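Local coordinates for protein Ceg4 (Legionella pneumophila subsp. pneumophila, PDB 6AOK) that removes phosphate from phosphotyrosine through a magnesium-binding HAD-like phosphatase domain, and as a Legionella effector attenuates eukaryotic MAPK signalling, at residues A[116-119]-A[120-124]; A[126-129]-A[130-134]; A[171-174]-A[175-179]; A[192-196]-A[197-201]. One frame throughout, in Å; residues are numbered along the deposited sequence.

Contact 1. Residues A[116-119]-A[120-124]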
loop_
_atom_site.group_PDB
_atom_site.type_symbol
_atom_site.label_atom_id
_atom_site.label_comp_id
_atom_site.label_asym_id
_atom_site.label_seq_id
_atom_site.Cartn_x
_atom_site.Cartn_y
_atom_site.Cartn_z
ATOM N N ALA A 116 -8.261 -4.331 4.401
ATOM C CA ALA A 116 -7.148 -5.280 4.311
ATOM C C ALA A 116 -7.472 -6.486 3.430
ATOM O O ALA A 116 -6.595 -6.970 2.697
ATOM C CB ALA A 116 -6.766 -5.749 5.725
ATOM N N GLU A 117 -8.698 -7.016 3.481
ATOM C CA GLU A 117 -8.916 -8.247 2.698
ATOM C C GLU A 117 -8.736 -7.963 1.214
ATOM O O GLU A 117 -8.193 -8.797 0.465
ATOM C CB GLU A 117 -10.296 -8.874 2.940
ATOM C CG GLU A 117 -10.579 -9.178 4.358
ATOM C CD GLU A 117 -11.430 -8.068 5.012
ATOM O OE1 GLU A 117 -11.084 -6.849 4.958
ATOM O OE2 GLU A 117 -12.455 -8.433 5.583
ATOM N N TYR A 118 -9.133 -6.774 0.790
ATOM C CA TYR A 118 -9.073 -6.440 -0.626
ATOM C C TYR A 118 -7.640 -6.191 -1.053
ATOM O O TYR A 118 -7.187 -6.676 -2.104
ATOM C CB TYR A 118 -9.903 -5.181 -0.889
ATOM C CG TYR A 118 -9.798 -4.795 -2.343
ATOM C CD1 TYR A 118 -9.105 -3.652 -2.744
ATOM C CD2 TYR A 118 -10.392 -5.606 -3.320
ATOM C CE1 TYR A 118 -9.015 -3.312 -4.141
ATOM C CE2 TYR A 118 -10.314 -5.276 -4.680
ATOM C CZ TYR A 118 -9.623 -4.138 -5.076
ATOM O OH TYR A 118 -9.591 -3.757 -6.399
ATOM N N ILE A 119 -6.919 -5.409 -0.249
ATOM C CA ILE A 119 -5.527 -5.099 -0.539
ATOM C C ILE A 119 -4.705 -6.382 -0.617
ATOM O O ILE A 119 -3.946 -6.578 -1.565
ATOM C CB ILE A 119 -4.975 -4.110 0.518
ATOM C CG1 ILE A 119 -5.672 -2.741 0.362
ATOM C CG2 ILE A 119 -3.473 -4.030 0.415
ATOM C CD1 ILE A 119 -5.452 -1.821 1.603
ATOM N N LYS A 120 -4.898 -7.304 0.340
ATOM C CA LYS A 120 -4.147 -8.555 0.313
ATOM C C LYS A 120 -4.495 -9.396 -0.913
ATOM O O LYS A 120 -3.628 -10.107 -1.453
ATOM C CB LYS A 120 -4.411 -9.344 1.584
ATOM C CG LYS A 120 -3.812 -8.708 2.823
ATOM C CD LYS A 120 -4.074 -9.730 3.938
ATOM C CE LYS A 120 -3.944 -9.146 5.231
ATOM N NZ LYS A 120 -4.348 -10.233 6.233
ATOM N N ALA A 121 -5.759 -9.362 -1.346
ATOM C CA ALA A 121 -6.114 -10.099 -2.565
ATOM C C ALA A 121 -5.429 -9.502 -3.788
ATOM O O ALA A 121 -5.043 -10.246 -4.692
ATOM C CB ALA A 121 -7.624 -10.128 -2.783
ATOM N N VAL A 122 -5.295 -8.167 -3.862
ATOM C CA VAL A 122 -4.603 -7.565 -5.002
ATOM C C VAL A 122 -3.135 -7.979 -5.027
ATOM O O VAL A 122 -2.590 -8.347 -6.081
ATOM C CB VAL A 122 -4.728 -6.025 -4.992
ATOM C CG1 VAL A 122 -3.783 -5.432 -6.106
ATOM C CG2 VAL A 122 -6.216 -5.625 -5.249
ATOM N N PHE A 123 -2.443 -7.828 -3.887
ATOM C CA PHE A 123 -1.041 -8.261 -3.811
ATOM C C PHE A 123 -0.911 -9.729 -4.156
ATOM O O PHE A 123 -0.008 -10.128 -4.891
ATOM C CB PHE A 123 -0.489 -8.015 -2.387
ATOM C CG PHE A 123 0.044 -6.613 -2.173
ATOM C CD1 PHE A 123 -0.808 -5.575 -1.764
ATOM C CD2 PHE A 123 1.390 -6.353 -2.351
ATOM C CE1 PHE A 123 -0.343 -4.308 -1.563
ATOM C CE2 PHE A 123 1.894 -5.038 -2.187
ATOM C CZ PHE A 123 1.042 -4.019 -1.783
ATOM N N LYS A 124 -1.801 -10.556 -3.633
ATOM C CA LYS A 124 -1.747 -12.001 -3.916
ATOM C C LYS A 124 -1.932 -12.271 -5.390
ATOM O O LYS A 124 -1.224 -13.101 -5.976
ATOM C CB LYS A 124 -2.836 -12.725 -3.114
ATOM C CG LYS A 124 -2.981 -14.268 -3.291
ATOM C CD LYS A 124 -1.698 -14.970 -2.950
ATOM C CE LYS A 124 -1.132 -14.558 -1.585
ATOM N NZ LYS A 124 0.271 -15.102 -1.421
#
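Ile119 and Phe123, one turn apart on helix 116-125 of the HAD-like alpha/beta domain, run abreast in one direction. The touching branch of Ile119 is CG2, set anti to its backbone N, and it reaches Phe123 CE1 at 3.7 Å. Phe123 turns a ring edge back to the helix: its CD1 sits 3.3 Å from Ile119 O, which lies in the ring plane. That same carbonyl accepts Phe123 N in a nearly straight bond (3.0 Å, N-H...O 174°), the fourth in a run of i to i+4 bonds that starts with Lys120 N to Ala116 O and goes on to Lys124 N. Lys120 lays the start of its extended chain along Ala116 O, with Lys120 CB at 3.4 Å and CG at 3.3 Å from that oxygen, then runs outward to the exposed surface; its side chain also touches Ile138 and Ile133. Ile119 and Phe123 both pack on strand 136-139, through Ile138 and Leu136, so this side of the helix is buried against the sheet. Another face is covered by helix 60-71, where Phe67 touches both Tyr118 and Val122. Tyr118 also approaches the magnesium ligand Asp20, their side chains about 4 Å apart at nearest atoms. Within the helix its ring receives a CH-pi contact: Val122 CG2 stands over one face, nearer the ring's edge than its centre, 4.0 Å from the centroid of the Tyr118 ring.

Contact 2. Residues A[126-129]-A[130-134]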
loop_
_atom_site.group_PDB
_atom_site.type_symbol
_atom_site.label_atom_id
_atom_site.label_comp_id
_atom_site.label_asym_id
_atom_site.label_seq_id
_atom_site.Cartn_x
_atom_site.Cartn_y
_atom_site.Cartn_z
ATOM N N GLN A 126 -1.177 -10.417 -7.736
ATOM C CA GLN A 126 -0.038 -9.911 -8.498
ATOM C C GLN A 126 1.286 -10.539 -8.084
ATOM O O GLN A 126 2.349 -10.017 -8.431
ATOM C CB GLN A 126 -0.002 -8.373 -8.453
ATOM C CG GLN A 126 -1.263 -7.769 -9.197
ATOM C CD GLN A 126 -1.120 -6.300 -9.459
ATOM O OE1 GLN A 126 -1.701 -5.466 -8.754
ATOM N NE2 GLN A 126 -0.331 -5.957 -10.466
ATOM N N GLY A 127 1.250 -11.694 -7.466
ATOM C CA GLY A 127 2.428 -12.530 -7.399
ATOM C C GLY A 127 3.153 -12.437 -6.091
ATOM O O GLY A 127 4.274 -12.925 -5.996
ATOM N N PHE A 128 2.577 -11.770 -5.103
ATOM C CA PHE A 128 3.222 -11.671 -3.806
ATOM C C PHE A 128 2.971 -12.897 -2.937
ATOM O O PHE A 128 1.871 -13.436 -2.901
ATOM C CB PHE A 128 2.742 -10.389 -3.119
ATOM C CG PHE A 128 3.385 -9.175 -3.693
ATOM C CD1 PHE A 128 2.885 -8.605 -4.843
ATOM C CD2 PHE A 128 4.560 -8.671 -3.152
ATOM C CE1 PHE A 128 3.477 -7.461 -5.394
ATOM C CE2 PHE A 128 5.179 -7.545 -3.700
ATOM C CZ PHE A 128 4.635 -6.933 -4.808
ATOM N N SER A 129 4.003 -13.330 -2.209
ATOM C CA SER A 129 3.881 -14.492 -1.341
ATOM C C SER A 129 3.214 -14.094 -0.027
ATOM O O SER A 129 3.157 -12.927 0.325
ATOM C CB SER A 129 5.251 -15.088 -1.056
ATOM O OG SER A 129 5.940 -14.173 -0.211
ATOM N N ASP A 130 2.708 -15.092 0.702
ATOM C CA ASP A 130 2.138 -14.802 2.011
ATOM C C ASP A 130 3.169 -14.160 2.925
ATOM O O ASP A 130 2.836 -13.247 3.697
ATOM C CB ASP A 130 1.600 -16.072 2.643
ATOM C CG ASP A 130 0.379 -16.611 1.919
ATOM O OD1 ASP A 130 -0.331 -15.818 1.271
ATOM O OD2 ASP A 130 0.124 -17.841 2.010
ATOM N N GLU A 131 4.431 -14.624 2.836
ATOM C CA GLU A 131 5.518 -14.033 3.609
ATOM C C GLU A 131 5.657 -12.544 3.328
ATOM O O GLU A 131 5.788 -11.735 4.258
ATOM C CB GLU A 131 6.833 -14.747 3.304
ATOM C CG GLU A 131 7.937 -14.300 4.227
ATOM C CD GLU A 131 9.306 -14.781 3.764
ATOM O OE1 GLU A 131 9.386 -15.877 3.138
ATOM O OE2 GLU A 131 10.293 -14.047 4.019
ATOM N N GLU A 132 5.641 -12.155 2.047
ATOM C CA GLU A 132 5.739 -10.745 1.731
ATOM C C GLU A 132 4.524 -9.988 2.220
ATOM O O GLU A 132 4.642 -8.880 2.744
ATOM C CB GLU A 132 5.882 -10.545 0.222
ATOM C CG GLU A 132 7.209 -10.956 -0.315
ATOM C CD GLU A 132 7.203 -10.907 -1.839
ATOM O OE1 GLU A 132 6.455 -11.690 -2.493
ATOM O OE2 GLU A 132 7.915 -10.020 -2.366
ATOM N N ILE A 133 3.334 -10.552 2.013
ATOM C CA ILE A 133 2.127 -9.834 2.393
ATOM C C ILE A 133 2.063 -9.651 3.898
ATOM O O ILE A 133 1.557 -8.616 4.392
ATOM C CB ILE A 133 0.912 -10.586 1.843
ATOM C CG1 ILE A 133 0.955 -10.500 0.318
ATOM C CG2 ILE A 133 -0.374 -9.951 2.362
ATOM C CD1 ILE A 133 -0.139 -11.275 -0.407
ATOM N N SER A 134 2.586 -10.626 4.638
ATOM C CA SER A 134 2.622 -10.522 6.101
ATOM C C SER A 134 3.524 -9.382 6.576
ATOM O O SER A 134 3.500 -9.045 7.762
ATOM C CB SER A 134 3.089 -11.814 6.703
ATOM O OG SER A 134 4.505 -11.990 6.601
HETATM O O HOH W 1 7.287 -13.099 -4.516
#
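Ser129 and Glu132 meet through two complementary torsions. Ser129 chi1 (70°) holds OG between the backbone N and the carbonyl carbon, facing the first turn of helix 130-133, while Glu132 chi1 (-72°) sets CG beside its own backbone N and lets the extended chain run back toward the residues before the helix. The result is a reciprocal pair of bonds. Glu132 N donates to Ser129 OG at 3.0 Å, and Ser129 N donates to Glu132 OE1, also at 3.0 Å and almost straight (172°), meeting the oxygen on its anti side and slightly out of the carboxylate plane. A water donates a further hydrogen bond to Glu132 OE1, at 2.6 Å, and reaches Gly127 O more weakly. The other carboxylate oxygen, OE2, is hydrogen-bonded to His98 ND1, so both oxygens of this buried group are engaged and its rotation is fixed; the backbone and water donors would be expected to favour the charged form. The carboxylate also crosses the Phe128 side chain at about a right angle, with Glu132 OE1 3.6 Å from Phe128 CD2. Phe128 in turn stacks on His98 and meets Ile133 from the helix, its CB 3.9 Å from Ile133 CG1. Ile133 N closes the first backbone turn on Ser129 O at 2.9 Å. Gly127, at positive phi, is the C-prime residue of the Schellman motif ending helix 116-125. The chain thus passes within a few residues from that helix end to a capping box, with Ser129 as N-cap of the next helix.

Contact 3. Residues A[171-174]-A[175-179]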
loop_
_atom_site.group_PDB
_atom_site.type_symbol
_atom_site.label_atom_id
_atom_site.label_comp_id
_atom_site.label_asym_id
_atom_site.label_seq_id
_atom_site.Cartn_x
_atom_site.Cartn_y
_atom_site.Cartn_z
ATOM N N ASP A 171 -5.921 13.912 2.650
ATOM C CA ASP A 171 -5.368 12.777 3.385
ATOM C C ASP A 171 -3.844 12.856 3.460
ATOM O O ASP A 171 -3.250 12.577 4.517
ATOM C CB ASP A 171 -5.833 11.469 2.754
ATOM C CG ASP A 171 -7.348 11.234 2.947
ATOM O OD1 ASP A 171 -7.820 11.251 4.092
ATOM O OD2 ASP A 171 -8.058 11.023 1.950
ATOM N N TYR A 172 -3.197 13.300 2.375
ATOM C CA TYR A 172 -1.758 13.558 2.420
ATOM C C TYR A 172 -1.410 14.513 3.562
ATOM O O TYR A 172 -0.517 14.242 4.391
ATOM C CB TYR A 172 -1.306 14.161 1.077
ATOM C CG TYR A 172 0.168 14.523 1.085
ATOM C CD1 TYR A 172 1.132 13.592 0.723
ATOM C CD2 TYR A 172 0.589 15.771 1.482
ATOM C CE1 TYR A 172 2.463 13.919 0.741
ATOM C CE2 TYR A 172 1.913 16.112 1.484
ATOM C CZ TYR A 172 2.846 15.173 1.097
ATOM O OH TYR A 172 4.186 15.509 1.131
ATOM N N ALA A 173 -2.163 15.596 3.656
ATOM C CA ALA A 173 -1.879 16.666 4.602
ATOM C C ALA A 173 -1.987 16.168 6.035
ATOM O O ALA A 173 -1.189 16.567 6.887
ATOM C CB ALA A 173 -2.837 17.843 4.357
ATOM N N GLU A 174 -2.984 15.316 6.312
ATOM C CA GLU A 174 -3.109 14.631 7.604
ATOM C C GLU A 174 -1.912 13.758 7.936
ATOM O O GLU A 174 -1.423 13.781 9.061
ATOM C CB GLU A 174 -4.358 13.743 7.620
ATOM C CG GLU A 174 -5.684 14.531 7.645
ATOM C CD GLU A 174 -6.861 13.562 7.714
ATOM O OE1 GLU A 174 -6.707 12.411 8.199
ATOM O OE2 GLU A 174 -7.955 13.973 7.308
HETATM N N MSE A 175 -1.463 12.938 7.009
HETATM C CA MSE A 175 -0.335 12.113 7.306
HETATM C C MSE A 175 0.908 12.938 7.545
HETATM O O MSE A 175 1.643 12.686 8.436
HETATM C CB MSE A 175 -0.082 11.099 6.216
HETATM C CG MSE A 175 -1.292 10.217 5.963
HETATM SE SE MSE A 175 -0.848 8.484 5.136
HETATM C CE MSE A 175 -0.832 9.232 3.308
ATOM N N LEU A 176 1.089 13.951 6.734
ATOM C CA LEU A 176 2.257 14.826 6.904
ATOM C C LEU A 176 2.232 15.536 8.258
ATOM O O LEU A 176 3.268 15.667 8.919
ATOM C CB LEU A 176 2.283 15.843 5.772
ATOM C CG LEU A 176 3.474 16.776 5.819
ATOM C CD1 LEU A 176 4.814 16.012 5.568
ATOM C CD2 LEU A 176 3.257 17.902 4.781
ATOM N N ARG A 177 1.044 16.008 8.677
ATOM C CA ARG A 177 0.868 16.592 10.015
ATOM C C ARG A 177 1.276 15.611 11.120
ATOM O O ARG A 177 1.943 15.986 12.096
ATOM C CB ARG A 177 -0.608 16.993 10.186
ATOM C CG ARG A 177 -0.868 18.185 11.056
ATOM C CD ARG A 177 -1.949 19.113 10.418
ATOM N NE ARG A 177 -3.081 18.351 9.878
ATOM C CZ ARG A 177 -3.674 18.610 8.705
ATOM N NH1 ARG A 177 -3.252 19.618 7.940
ATOM N NH2 ARG A 177 -4.678 17.862 8.284
ATOM N N ALA A 178 0.855 14.347 10.987
ATOM C CA ALA A 178 1.156 13.319 11.975
ATOM C C ALA A 178 2.654 13.033 12.033
ATOM O O ALA A 178 3.236 12.876 13.116
ATOM C CB ALA A 178 0.364 12.046 11.640
ATOM N N VAL A 179 3.297 13.004 10.869
ATOM C CA VAL A 179 4.724 12.708 10.817
ATOM C C VAL A 179 5.522 13.861 11.428
ATOM O O VAL A 179 6.465 13.634 12.183
ATOM C CB VAL A 179 5.143 12.414 9.364
ATOM C CG1 VAL A 179 6.684 12.369 9.246
ATOM C CG2 VAL A 179 4.567 11.070 8.897
#
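Regular i to i+4 backbone bonds of helix 169-180 run from Met175 N to Asp171 O through Ala178 N to Glu174 O, including Leu176 N to Tyr172 O at 2.9 Å. On the outer side, Arg177 bends at chi2 and chi3 and folds its guanidinium back over the preceding turn. One face of that group lies over Ala173 O, which stands 3.7 Å above its centre, and Arg177 NH2 rests 3.5 Å from Glu174 CG. This is packing against backbone and methylene; the charged ends stay apart, Glu174 OE2 being 5.2 Å from Arg177 NH2. The Glu174 chain runs on, extended, until OE1 accepts from Phe145 N at the start of helix 144-153. Selenomethionine Met175 leaves the helix on the inner side, its CG 3.4 Å from Asp171 O. Tyr172 and Leu176 make a looser pair, with CE2 of Tyr172 4.0 Å from CD2 of Leu176. Asp171 OD2 forms a salt bridge with Lys113 NZ and a hydrogen bond with Ser168 OG. The helix is the crossover of a beta-alpha-beta unit: Met175, Leu176 and Val179 press on Ile164 of strand 161-165, Leu176 and Val179 also reach Ile189 of strand 189-192, and Ala178 packs against helix 144-153.

Contact 4. Residues A[192-196]-A[197-201]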
loop_
_atom_site.group_PDB
_atom_site.type_symbol
_atom_site.label_atom_id
_atom_site.label_comp_id
_atom_site.label_asym_id
_atom_site.label_seq_id
_atom_site.Cartn_x
_atom_site.Cartn_y
_atom_site.Cartn_z
ATOM N N TYR A 192 5.113 12.634 -1.368
ATOM C CA TYR A 192 4.658 12.696 -2.746
ATOM C C TYR A 192 3.139 12.738 -2.756
ATOM O O TYR A 192 2.477 11.793 -2.313
ATOM C CB TYR A 192 5.162 11.492 -3.548
ATOM C CG TYR A 192 6.648 11.383 -3.496
ATOM C CD1 TYR A 192 7.456 12.151 -4.341
ATOM C CD2 TYR A 192 7.254 10.568 -2.543
ATOM C CE1 TYR A 192 8.807 12.086 -4.279
ATOM C CE2 TYR A 192 8.654 10.492 -2.469
ATOM C CZ TYR A 192 9.400 11.250 -3.356
ATOM O OH TYR A 192 10.748 11.199 -3.298
ATOM N N ARG A 193 2.615 13.796 -3.308
ATOM C CA ARG A 193 1.186 14.001 -3.502
ATOM C C ARG A 193 1.035 14.115 -5.015
ATOM O O ARG A 193 1.287 15.170 -5.595
ATOM C CB ARG A 193 0.721 15.283 -2.816
ATOM C CG ARG A 193 -0.725 15.248 -2.349
ATOM C CD ARG A 193 -1.676 15.013 -3.510
ATOM N NE ARG A 193 -1.648 16.113 -4.471
ATOM C CZ ARG A 193 -2.276 16.098 -5.641
ATOM N NH1 ARG A 193 -2.195 17.143 -6.454
ATOM N NH2 ARG A 193 -2.987 15.038 -6.002
ATOM N N LYS A 194 0.616 13.022 -5.648
ATOM C CA LYS A 194 0.517 12.954 -7.095
ATOM C C LYS A 194 -0.896 12.510 -7.465
ATOM O O LYS A 194 -1.601 11.898 -6.660
ATOM C CB LYS A 194 1.560 11.978 -7.688
ATOM C CG LYS A 194 2.978 12.229 -7.253
ATOM C CD LYS A 194 3.379 13.601 -7.657
ATOM C CE LYS A 194 4.875 13.773 -7.583
ATOM N NZ LYS A 194 5.272 15.135 -8.086
ATOM N N ASN A 195 -1.305 12.806 -8.692
ATOM C CA ASN A 195 -2.526 12.223 -9.233
ATOM C C ASN A 195 -2.309 10.734 -9.580
ATOM O O ASN A 195 -1.170 10.291 -9.750
ATOM C CB ASN A 195 -2.970 13.022 -10.471
ATOM C CG ASN A 195 -3.274 14.470 -10.128
ATOM O OD1 ASN A 195 -3.820 14.775 -9.061
ATOM N ND2 ASN A 195 -2.884 15.373 -11.003
ATOM N N PRO A 196 -3.387 9.938 -9.646
ATOM C CA PRO A 196 -3.243 8.505 -9.961
ATOM C C PRO A 196 -2.473 8.300 -11.247
ATOM O O PRO A 196 -2.610 9.074 -12.194
ATOM C CB PRO A 196 -4.689 8.018 -10.089
ATOM C CG PRO A 196 -5.461 8.929 -9.113
ATOM C CD PRO A 196 -4.760 10.290 -9.217
ATOM N N GLY A 197 -1.614 7.270 -11.253
ATOM C CA GLY A 197 -0.752 7.011 -12.389
ATOM C C GLY A 197 0.493 7.868 -12.468
ATOM O O GLY A 197 1.342 7.609 -13.325
ATOM N N GLU A 198 0.660 8.855 -11.582
ATOM C CA GLU A 198 1.765 9.795 -11.709
ATOM C C GLU A 198 2.812 9.650 -10.610
ATOM O O GLU A 198 3.737 10.473 -10.532
ATOM C CB GLU A 198 1.226 11.225 -11.761
ATOM C CG GLU A 198 0.435 11.493 -13.026
ATOM C CD GLU A 198 -0.254 12.857 -13.061
ATOM O OE1 GLU A 198 0.216 13.789 -12.375
ATOM O OE2 GLU A 198 -1.284 12.989 -13.782
ATOM N N PHE A 199 2.706 8.626 -9.770
ATOM C CA PHE A 199 3.765 8.331 -8.811
ATOM C C PHE A 199 4.910 7.587 -9.515
ATOM O O PHE A 199 4.666 6.601 -10.226
ATOM C CB PHE A 199 3.216 7.493 -7.674
ATOM C CG PHE A 199 2.264 8.227 -6.788
ATOM C CD1 PHE A 199 0.889 8.258 -7.091
ATOM C CD2 PHE A 199 2.720 8.910 -5.688
ATOM C CE1 PHE A 199 -0.024 8.950 -6.247
ATOM C CE2 PHE A 199 1.798 9.610 -4.865
ATOM C CZ PHE A 199 0.441 9.599 -5.153
ATOM N N GLU A 200 6.150 8.032 -9.284
ATOM C CA GLU A 200 7.339 7.493 -9.950
ATOM C C GLU A 200 7.915 6.351 -9.102
ATOM O O GLU A 200 8.992 6.438 -8.500
ATOM C CB GLU A 200 8.368 8.597 -10.161
ATOM C CG GLU A 200 7.897 9.711 -11.080
ATOM C CD GLU A 200 8.966 10.789 -11.364
ATOM O OE1 GLU A 200 10.186 10.461 -11.376
ATOM O OE2 GLU A 200 8.571 11.954 -11.622
ATOM N N TRP A 201 7.160 5.259 -9.047
ATOM C CA TRP A 201 7.563 4.136 -8.213
ATOM C C TRP A 201 8.968 3.658 -8.541
ATOM O O TRP A 201 9.682 3.174 -7.652
ATOM C CB TRP A 201 6.561 2.994 -8.380
ATOM C CG TRP A 201 5.246 3.311 -7.728
ATOM C CD1 TRP A 201 4.074 3.612 -8.362
ATOM C CD2 TRP A 201 4.966 3.374 -6.316
ATOM N NE1 TRP A 201 3.093 3.847 -7.442
ATOM C CE2 TRP A 201 3.611 3.710 -6.181
ATOM C CE3 TRP A 201 5.734 3.151 -5.157
ATOM C CZ2 TRP A 201 2.982 3.829 -4.931
ATOM C CZ3 TRP A 201 5.109 3.291 -3.902
ATOM C CH2 TRP A 201 3.734 3.622 -3.813
HETATM O O HOH W 2 -1.936 10.196 -14.519
#
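A type II beta turn from Asn195 to Glu198 reverses the loop that follows strand 189-192 and borders the magnesium site of the HAD-like domain. Glu198 N closes it on Asn195 O at 3.0 Å, and Gly197 supplies the positive phi at the third position. Past the turn, the Phe199 ring folds back against the incoming chain. Lys194 CB lies squarely over one ring face as a CH-pi contact, 3.5 Å from the Phe199 centroid and 6° off the normal, while Tyr192 O lies at the ring edge, in its plane, 3.4 Å from Phe199 CE2. Lys194 O lies 3.4 Å from Phe199 CE1; it is buried and has no polar partner. Lys194 chi1 (-53°) turns CG anti to the carbonyl carbon, where it also lies on the ring, 3.7 Å from Phe199 CD2; the bend at chi2 then leads the rest of the chain off it. Phe199 further touches Thr22, in what is probably the HAD-type DxDx(T/V) motif that carries the magnesium ligands Asp18 and Asp20, and Pro196 packs on the third ligand, Asp167. Asn195 and Glu198 run abreast across the turn, their amide and carboxylate planes 79° apart. Asn195 OD1 accepts from Arg193 NH2, which also bonds Asp167 O. One water bridges the turn, donating to Pro196 O at 2.7 Å and to Glu198 OE2 at 3.0 Å.

Overall arrangement
From the N terminus the contacts occur in series and none crosses another. All are local: contacts 1 and 3 lie along helices, contact 2 at a helix start and contact 4 round a beta turn. Contact 1 lies on helix 116-125, and contact 2 follows directly as the chain enters helix 130-133. The two touch through the salt bridge from Lys124 NZ to Asp130 OD1, 2.9 Å, and lead into edge strand 136-139. Contacts 3 and 4 lie across the chain's centre from them. Contact 3 is on the helix between strands 161-165 and 189-192; contact 4 follows the latter, the other edge strand, and leads into helix 201-211. Contacts 3 and 4 touch where Tyr172 packs on Arg193. Contacts 1, 3 and 4 approach the magnesium site.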